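Local coordinates for hypothetical protein PA2218 (Pseudomonas aeruginosa, PDB 2HDW) that is of unknown function but has an alpha/beta hydrolase fold and is probably a hydrolase, at residues Ile309-Arg320 and Pro333-His344. Numbering follows the deposited sequence.
Sequences ILLIHGERAHSR and PKELLIVPGASH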
ATOM      1  N   ILE A 309       0.710  16.498   5.498  1.00  9.86           N
ATOM      2  CA  ILE A 309       1.385  15.281   5.053  1.00 10.89           C
ATOM      3  C   ILE A 309       2.544  14.979   5.995  1.00 10.47           C
ATOM      4  O   ILE A 309       3.308  15.875   6.352  1.00 10.53           O
ATOM      5  CB  ILE A 309       2.014  15.428   3.655  1.00 10.92           C
ATOM      6  CG1 ILE A 309       0.957  15.774   2.608  1.00 13.00           C
ATOM      7  CG2 ILE A 309       2.703  14.133   3.270  1.00 11.67           C
ATOM      8  CD1 ILE A 309       1.562  16.042   1.247  1.00 11.89           C
ATOM      9  N   LEU A 310       2.663  13.719   6.396  1.00 10.73           N
ATOM     10  CA  LEU A 310       3.759  13.286   7.254  1.00  9.34           C
ATOM     11  C   LEU A 310       4.394  12.085   6.562  1.00 10.63           C
ATOM     12  O   LEU A 310       3.799  11.011   6.511  1.00 12.21           O
ATOM     13  CB  LEU A 310       3.248  12.873   8.642  1.00  9.55           C
ATOM     14  CG  LEU A 310       4.277  12.150   9.529  1.00 11.20           C
ATOM     15  CD1 LEU A 310       5.493  13.051   9.753  1.00  9.10           C
ATOM     16  CD2 LEU A 310       3.650  11.763  10.861  1.00  9.61           C
ATOM     17  N   LEU A 311       5.579  12.269   5.998  1.00  9.32           N
ATOM     18  CA  LEU A 311       6.260  11.166   5.337  1.00 10.13           C
ATOM     19  C   LEU A 311       7.278  10.613   6.329  1.00 10.59           C
ATOM     20  O   LEU A 311       8.114  11.353   6.844  1.00 12.48           O
ATOM     21  CB  LEU A 311       6.952  11.648   4.059  1.00  8.19           C
ATOM     22  CG  LEU A 311       6.017  12.327   3.048  1.00 10.35           C
ATOM     23  CD1 LEU A 311       6.034  13.828   3.298  1.00  9.78           C
ATOM     24  CD2 LEU A 311       6.476  12.041   1.615  1.00  8.91           C
ATOM     25  N   ILE A 312       7.190   9.315   6.603  1.00 10.61           N
ATOM     26  CA  ILE A 312       8.076   8.651   7.556  1.00 10.08           C
ATOM     27  C   ILE A 312       9.021   7.706   6.816  1.00 11.76           C
ATOM     28  O   ILE A 312       8.591   6.978   5.929  1.00 10.60           O
ATOM     29  CB  ILE A 312       7.237   7.847   8.584  1.00  8.87           C
ATOM     30  CG1 ILE A 312       6.180   8.767   9.205  1.00  9.59           C
ATOM     31  CG2 ILE A 312       8.139   7.246   9.662  1.00 10.46           C
ATOM     32  CD1 ILE A 312       5.277   8.099  10.234  1.00  6.32           C
ATOM     33  N   HIS A 313      10.303   7.707   7.179  1.00 10.16           N
ATOM     34  CA  HIS A 313      11.260   6.843   6.491  1.00 10.21           C
ATOM     35  C   HIS A 313      12.506   6.517   7.314  1.00 11.10           C
ATOM     36  O   HIS A 313      13.030   7.365   8.046  1.00 11.55           O
ATOM     37  CB  HIS A 313      11.689   7.491   5.166  1.00 10.93           C
ATOM     38  CG  HIS A 313      11.835   6.516   4.038  1.00 11.84           C
ATOM     39  ND1 HIS A 313      11.055   6.570   2.902  1.00 11.19           N
ATOM     40  CD2 HIS A 313      12.633   5.432   3.894  1.00 11.60           C
ATOM     41  CE1 HIS A 313      11.363   5.558   2.109  1.00  9.49           C
ATOM     42  NE2 HIS A 313      12.317   4.852   2.687  1.00 12.06           N
ATOM     43  N   GLY A 314      12.970   5.277   7.186  1.00  9.25           N
ATOM     44  CA  GLY A 314      14.157   4.848   7.895  1.00 10.44           C
ATOM     45  C   GLY A 314      15.398   5.506   7.321  1.00 13.07           C
ATOM     46  O   GLY A 314      15.536   5.646   6.102  1.00 14.31           O
ATOM     47  N   GLU A 315      16.300   5.910   8.209  1.00 12.28           N
ATOM     48  CA  GLU A 315      17.552   6.570   7.847  1.00 12.50           C
ATOM     49  C   GLU A 315      18.419   5.751   6.886  1.00 13.35           C
ATOM     50  O   GLU A 315      19.014   6.294   5.953  1.00 12.33           O
ATOM     51  CB  GLU A 315      18.363   6.845   9.120  1.00 11.91           C
ATOM     52  CG  GLU A 315      19.683   7.574   8.904  1.00 16.59           C
ATOM     53  CD  GLU A 315      20.720   7.240   9.977  1.00 19.95           C
ATOM     54  OE1 GLU A 315      20.345   6.678  11.028  1.00 16.40           O
ATOM     55  OE2 GLU A 315      21.914   7.544   9.771  1.00 23.84           O
ATOM     56  N   ARG A 316      18.489   4.446   7.125  1.00 13.65           N
ATOM     57  CA  ARG A 316      19.324   3.566   6.315  1.00 16.44           C
ATOM     58  C   ARG A 316      18.598   2.889   5.161  1.00 16.13           C
ATOM     59  O   ARG A 316      19.175   2.038   4.486  1.00 15.97           O
ATOM     60  CB  ARG A 316      19.942   2.483   7.204  1.00 18.16           C
ATOM     61  CG  ARG A 316      20.505   2.995   8.524  1.00 22.76           C
ATOM     62  CD  ARG A 316      21.605   4.019   8.319  1.00 27.16           C
ATOM     63  NE  ARG A 316      22.932   3.483   8.622  1.00 32.98           N
ATOM     64  CZ  ARG A 316      23.500   2.465   7.980  1.00 34.73           C
ATOM     65  NH1 ARG A 316      22.858   1.855   6.991  1.00 35.77           N
ATOM     66  NH2 ARG A 316      24.721   2.064   8.316  1.00 35.64           N
ATOM     67  N   ALA A 317      17.343   3.258   4.932  1.00 14.24           N
ATOM     68  CA  ALA A 317      16.572   2.641   3.856  1.00 14.92           C
ATOM     69  C   ALA A 317      17.092   3.007   2.469  1.00 13.40           C
ATOM     70  O   ALA A 317      17.388   4.170   2.188  1.00 13.12           O
ATOM     71  CB  ALA A 317      15.097   3.026   3.980  1.00 11.02           C
ATOM     72  N   HIS A 318      17.205   2.001   1.609  1.00 13.41           N
ATOM     73  CA  HIS A 318      17.670   2.195   0.236  1.00 12.80           C
ATOM     74  C   HIS A 318      16.660   3.062  -0.506  1.00 12.08           C
ATOM     75  O   HIS A 318      16.973   3.706  -1.511  1.00 11.24           O
ATOM     76  CB  HIS A 318      17.749   0.847  -0.482  1.00 13.36           C
ATOM     77  CG  HIS A 318      16.411   0.202  -0.685  1.00 11.70           C
ATOM     78  ND1 HIS A 318      15.696  -0.370   0.346  1.00 12.44           N
ATOM     79  CD2 HIS A 318      15.633   0.093  -1.787  1.00 13.10           C
ATOM     80  CE1 HIS A 318      14.535  -0.803  -0.111  1.00 12.59           C
ATOM     81  NE2 HIS A 318      14.471  -0.533  -1.404  1.00 14.46           N
ATOM     82  N   SER A 319      15.437   3.063   0.006  1.00 10.94           N
ATOM     83  CA  SER A 319      14.333   3.795  -0.598  1.00 12.37           C
ATOM     84  C   SER A 319      14.068   5.168   0.007  1.00 11.62           C
ATOM     85  O   SER A 319      13.108   5.837  -0.377  1.00 10.13           O
ATOM     86  CB  SER A 319      13.071   2.961  -0.453  1.00 11.40           C
ATOM     87  OG  SER A 319      12.912   2.637   0.917  1.00 10.34           O
ATOM     88  N   ARG A 320      14.898   5.591   0.949  1.00 12.13           N
ATOM     89  CA  ARG A 320      14.666   6.878   1.590  1.00 11.86           C
ATOM     90  C   ARG A 320      14.520   8.026   0.605  1.00 11.55           C
ATOM     91  O   ARG A 320      13.764   8.969   0.850  1.00 11.56           O
ATOM     92  CB  ARG A 320      15.782   7.207   2.579  1.00 12.52           C
ATOM     93  CG  ARG A 320      15.491   8.453   3.408  1.00 16.99           C
ATOM     94  CD  ARG A 320      16.618   8.773   4.375  1.00 21.40           C
ATOM     95  NE  ARG A 320      17.841   9.130   3.668  1.00 26.48           N
ATOM     96  CZ  ARG A 320      18.998   9.409   4.263  1.00 30.85           C
ATOM     97  NH1 ARG A 320      19.091   9.372   5.588  1.00 28.04           N
ATOM     98  NH2 ARG A 320      20.062   9.724   3.528  1.00 31.35           N
ATOM     99  N   PRO A 333       1.222  22.284   4.682  1.00 15.65           N
ATOM    100  CA  PRO A 333       1.956  21.632   5.771  1.00 14.43           C
ATOM    101  C   PRO A 333       2.507  20.254   5.409  1.00 13.35           C
ATOM    102  O   PRO A 333       1.769  19.373   4.957  1.00 12.26           O
ATOM    103  CB  PRO A 333       0.920  21.568   6.888  1.00 14.83           C
ATOM    104  CG  PRO A 333      -0.359  21.371   6.131  1.00 16.70           C
ATOM    105  CD  PRO A 333      -0.226  22.312   4.959  1.00 15.46           C
ATOM    106  N   LYS A 334       3.808  20.076   5.614  1.00 11.64           N
ATOM    107  CA  LYS A 334       4.462  18.804   5.321  1.00 11.49           C
ATOM    108  C   LYS A 334       5.611  18.542   6.286  1.00 12.43           C
ATOM    109  O   LYS A 334       6.212  19.473   6.823  1.00 12.87           O
ATOM    110  CB  LYS A 334       5.000  18.796   3.886  1.00  8.53           C
ATOM    111  CG  LYS A 334       6.043  19.880   3.592  1.00 11.47           C
ATOM    112  CD  LYS A 334       6.559  19.789   2.154  1.00 10.30           C
ATOM    113  CE  LYS A 334       7.580  20.882   1.851  1.00 13.68           C
ATOM    114  NZ  LYS A 334       8.123  20.814   0.454  1.00  9.82           N
ATOM    115  N   GLU A 335       5.902  17.268   6.519  1.00 12.11           N
ATOM    116  CA  GLU A 335       7.010  16.909   7.388  1.00 12.16           C
ATOM    117  C   GLU A 335       7.644  15.604   6.957  1.00 11.41           C
ATOM    118  O   GLU A 335       6.950  14.630   6.667  1.00 10.24           O
ATOM    119  CB  GLU A 335       6.573  16.758   8.850  1.00 13.12           C
ATOM    120  CG  GLU A 335       7.759  16.420   9.759  1.00 15.96           C
ATOM    121  CD  GLU A 335       7.357  16.024  11.167  1.00 16.98           C
ATOM    122  OE1 GLU A 335       6.373  16.586  11.690  1.00 15.50           O
ATOM    123  OE2 GLU A 335       8.039  15.158  11.756  1.00 16.51           O
ATOM    124  N   LEU A 336       8.969  15.600   6.907  1.00 11.26           N
ATOM    125  CA  LEU A 336       9.713  14.398   6.574  1.00 11.81           C
ATOM    126  C   LEU A 336      10.341  13.938   7.886  1.00  9.23           C
ATOM    127  O   LEU A 336      11.210  14.607   8.438  1.00  9.41           O
ATOM    128  CB  LEU A 336      10.797  14.691   5.534  1.00 11.65           C
ATOM    129  CG  LEU A 336      11.801  13.553   5.304  1.00 13.12           C
ATOM    130  CD1 LEU A 336      11.072  12.225   5.113  1.00  9.14           C
ATOM    131  CD2 LEU A 336      12.666  13.885   4.086  1.00 13.97           C
ATOM    132  N   LEU A 337       9.874  12.806   8.394  1.00  8.99           N
ATOM    133  CA  LEU A 337      10.371  12.260   9.649  1.00  8.93           C
ATOM    134  C   LEU A 337      11.289  11.076   9.380  1.00  9.85           C
ATOM    135  O   LEU A 337      10.853  10.045   8.873  1.00  8.25           O
ATOM    136  CB  LEU A 337       9.187  11.816  10.512  1.00  8.43           C
ATOM    137  CG  LEU A 337       9.449  11.221  11.895  1.00  9.68           C
ATOM    138  CD1 LEU A 337      10.206  12.216  12.775  1.00  7.12           C
ATOM    139  CD2 LEU A 337       8.104  10.862  12.528  1.00  8.30           C
ATOM    140  N   ILE A 338      12.562  11.227   9.735  1.00 10.96           N
ATOM    141  CA  ILE A 338      13.547  10.172   9.529  1.00 10.67           C
ATOM    142  C   ILE A 338      13.749   9.361  10.810  1.00 12.27           C
ATOM    143  O   ILE A 338      13.987   9.925  11.876  1.00 11.93           O
ATOM    144  CB  ILE A 338      14.908  10.777   9.092  1.00 11.67           C
ATOM    145  CG1 ILE A 338      14.740  11.543   7.773  1.00  9.74           C
ATOM    146  CG2 ILE A 338      15.953   9.682   8.945  1.00  8.89           C
ATOM    147  CD1 ILE A 338      14.169  10.714   6.627  1.00  8.36           C
ATOM    148  N   VAL A 339      13.635   8.040  10.704  1.00 10.25           N
ATOM    149  CA  VAL A 339      13.828   7.163  11.853  1.00 11.62           C
ATOM    150  C   VAL A 339      15.292   6.747  11.874  1.00 12.03           C
ATOM    151  O   VAL A 339      15.748   6.000  11.002  1.00 12.48           O
ATOM    152  CB  VAL A 339      12.944   5.906  11.753  1.00 12.93           C
ATOM    153  CG1 VAL A 339      13.240   4.966  12.917  1.00 12.75           C
ATOM    154  CG2 VAL A 339      11.471   6.312  11.751  1.00 12.22           C
ATOM    155  N   PRO A 340      16.049   7.214  12.876  1.00 12.68           N
ATOM    156  CA  PRO A 340      17.471   6.857  12.948  1.00 12.89           C
ATOM    157  C   PRO A 340      17.784   5.367  12.873  1.00 14.01           C
ATOM    158  O   PRO A 340      17.167   4.553  13.555  1.00 12.83           O
ATOM    159  CB  PRO A 340      17.922   7.483  14.270  1.00 13.85           C
ATOM    160  CG  PRO A 340      16.659   7.494  15.100  1.00 14.39           C
ATOM    161  CD  PRO A 340      15.617   7.922  14.097  1.00 11.61           C
ATOM    162  N   GLY A 341      18.745   5.031  12.016  1.00 16.19           N
ATOM    163  CA  GLY A 341      19.197   3.659  11.853  1.00 16.60           C
ATOM    164  C   GLY A 341      18.230   2.610  11.339  1.00 17.27           C
ATOM    165  O   GLY A 341      18.554   1.423  11.368  1.00 19.32           O
ATOM    166  N   ALA A 342      17.063   3.020  10.854  1.00 14.72           N
ATOM    167  CA  ALA A 342      16.084   2.059  10.364  1.00 14.38           C
ATOM    168  C   ALA A 342      16.236   1.731   8.878  1.00 13.56           C
ATOM    169  O   ALA A 342      16.568   2.595   8.058  1.00 12.38           O
ATOM    170  CB  ALA A 342      14.675   2.570  10.645  1.00 15.59           C
ATOM    171  N   SER A 343      15.999   0.469   8.538  1.00 13.85           N
ATOM    172  CA  SER A 343      16.084   0.024   7.152  1.00 13.16           C
ATOM    173  C   SER A 343      14.688   0.160   6.562  1.00 13.75           C
ATOM    174  O   SER A 343      13.790   0.698   7.208  1.00 12.54           O
ATOM    175  CB  SER A 343      16.501  -1.440   7.086  1.00 14.04           C
ATOM    176  OG  SER A 343      15.451  -2.266   7.561  1.00 11.68           O
ATOM    177  N   HIS A 344      14.505  -0.352   5.349  1.00 12.43           N
ATOM    178  CA  HIS A 344      13.205  -0.294   4.694  1.00 13.48           C
ATOM    179  C   HIS A 344      12.228  -1.256   5.365  1.00 13.03           C
ATOM    180  O   HIS A 344      11.167  -0.846   5.855  1.00 12.56           O
ATOM    181  CB  HIS A 344      13.340  -0.642   3.207  1.00 14.30           C
ATOM    182  CG  HIS A 344      12.046  -0.577   2.453  1.00 15.02           C
ATOM    183  ND1 HIS A 344      11.104  -1.581   2.502  1.00 15.73           N
ATOM    184  CD2 HIS A 344      11.512   0.401   1.685  1.00 13.01           C
ATOM    185  CE1 HIS A 344      10.046  -1.225   1.795  1.00 12.61           C
ATOM    186  NE2 HIS A 344      10.267  -0.026   1.291  1.00 15.63           N
TER
HETATM  187  O   HOH W   1      12.293   2.787   6.026  1.00 10.35           O
HETATM  188  O   HOH W   2      16.638  -0.813   2.943  1.00  9.74           O
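Leu310 and Glu335 stand side by side on one face of the sheet, and CD1 of Leu310 lies 3.8 Å from CD of Glu335; with CG of both anti to the backbone N (chi1 169° and -178°) the two chains point the same way, which lets the leucine methyl lie alongside the extended acid, whose OE1 forms a salt bridge to Arg358. Farther along this face, which helix 356-366 covers, Ile312 CG2 meets Val339 CG2 at 4.0 Å. Beneath them strands 309-314 and 334-339 run parallel, joined by a ladder from Ile309 to Glu315 in which Leu337 N bonds almost straight to Leu311 O. On the other face, beside helix 320-329, Ile338 CD1 reaches Arg320 CD at 3.9 Å, the two side chains crossing at about a right angle, while its CG2 packs on Glu315 CA. Past the strands, Arg316 CG rests on Gly341 CA, and Arg316 N donates to Ala342 O at 2.8 Å. A water accepts from Gly314 N and donates to Ser343 O. The His318 ring turns CE1 to CB of His344, 3.5 Å away, and its NE2 is hydrogen-bonded to Tyr204 OH. Strand 309-314, helix 320-329 and edge strand 334-339 make a beta-alpha-beta crossover, closing the sheet of an alpha/beta hydrolase fold; the loop after its last strand, which here carries His344, is where such enzymes usually place their catalytic histidine.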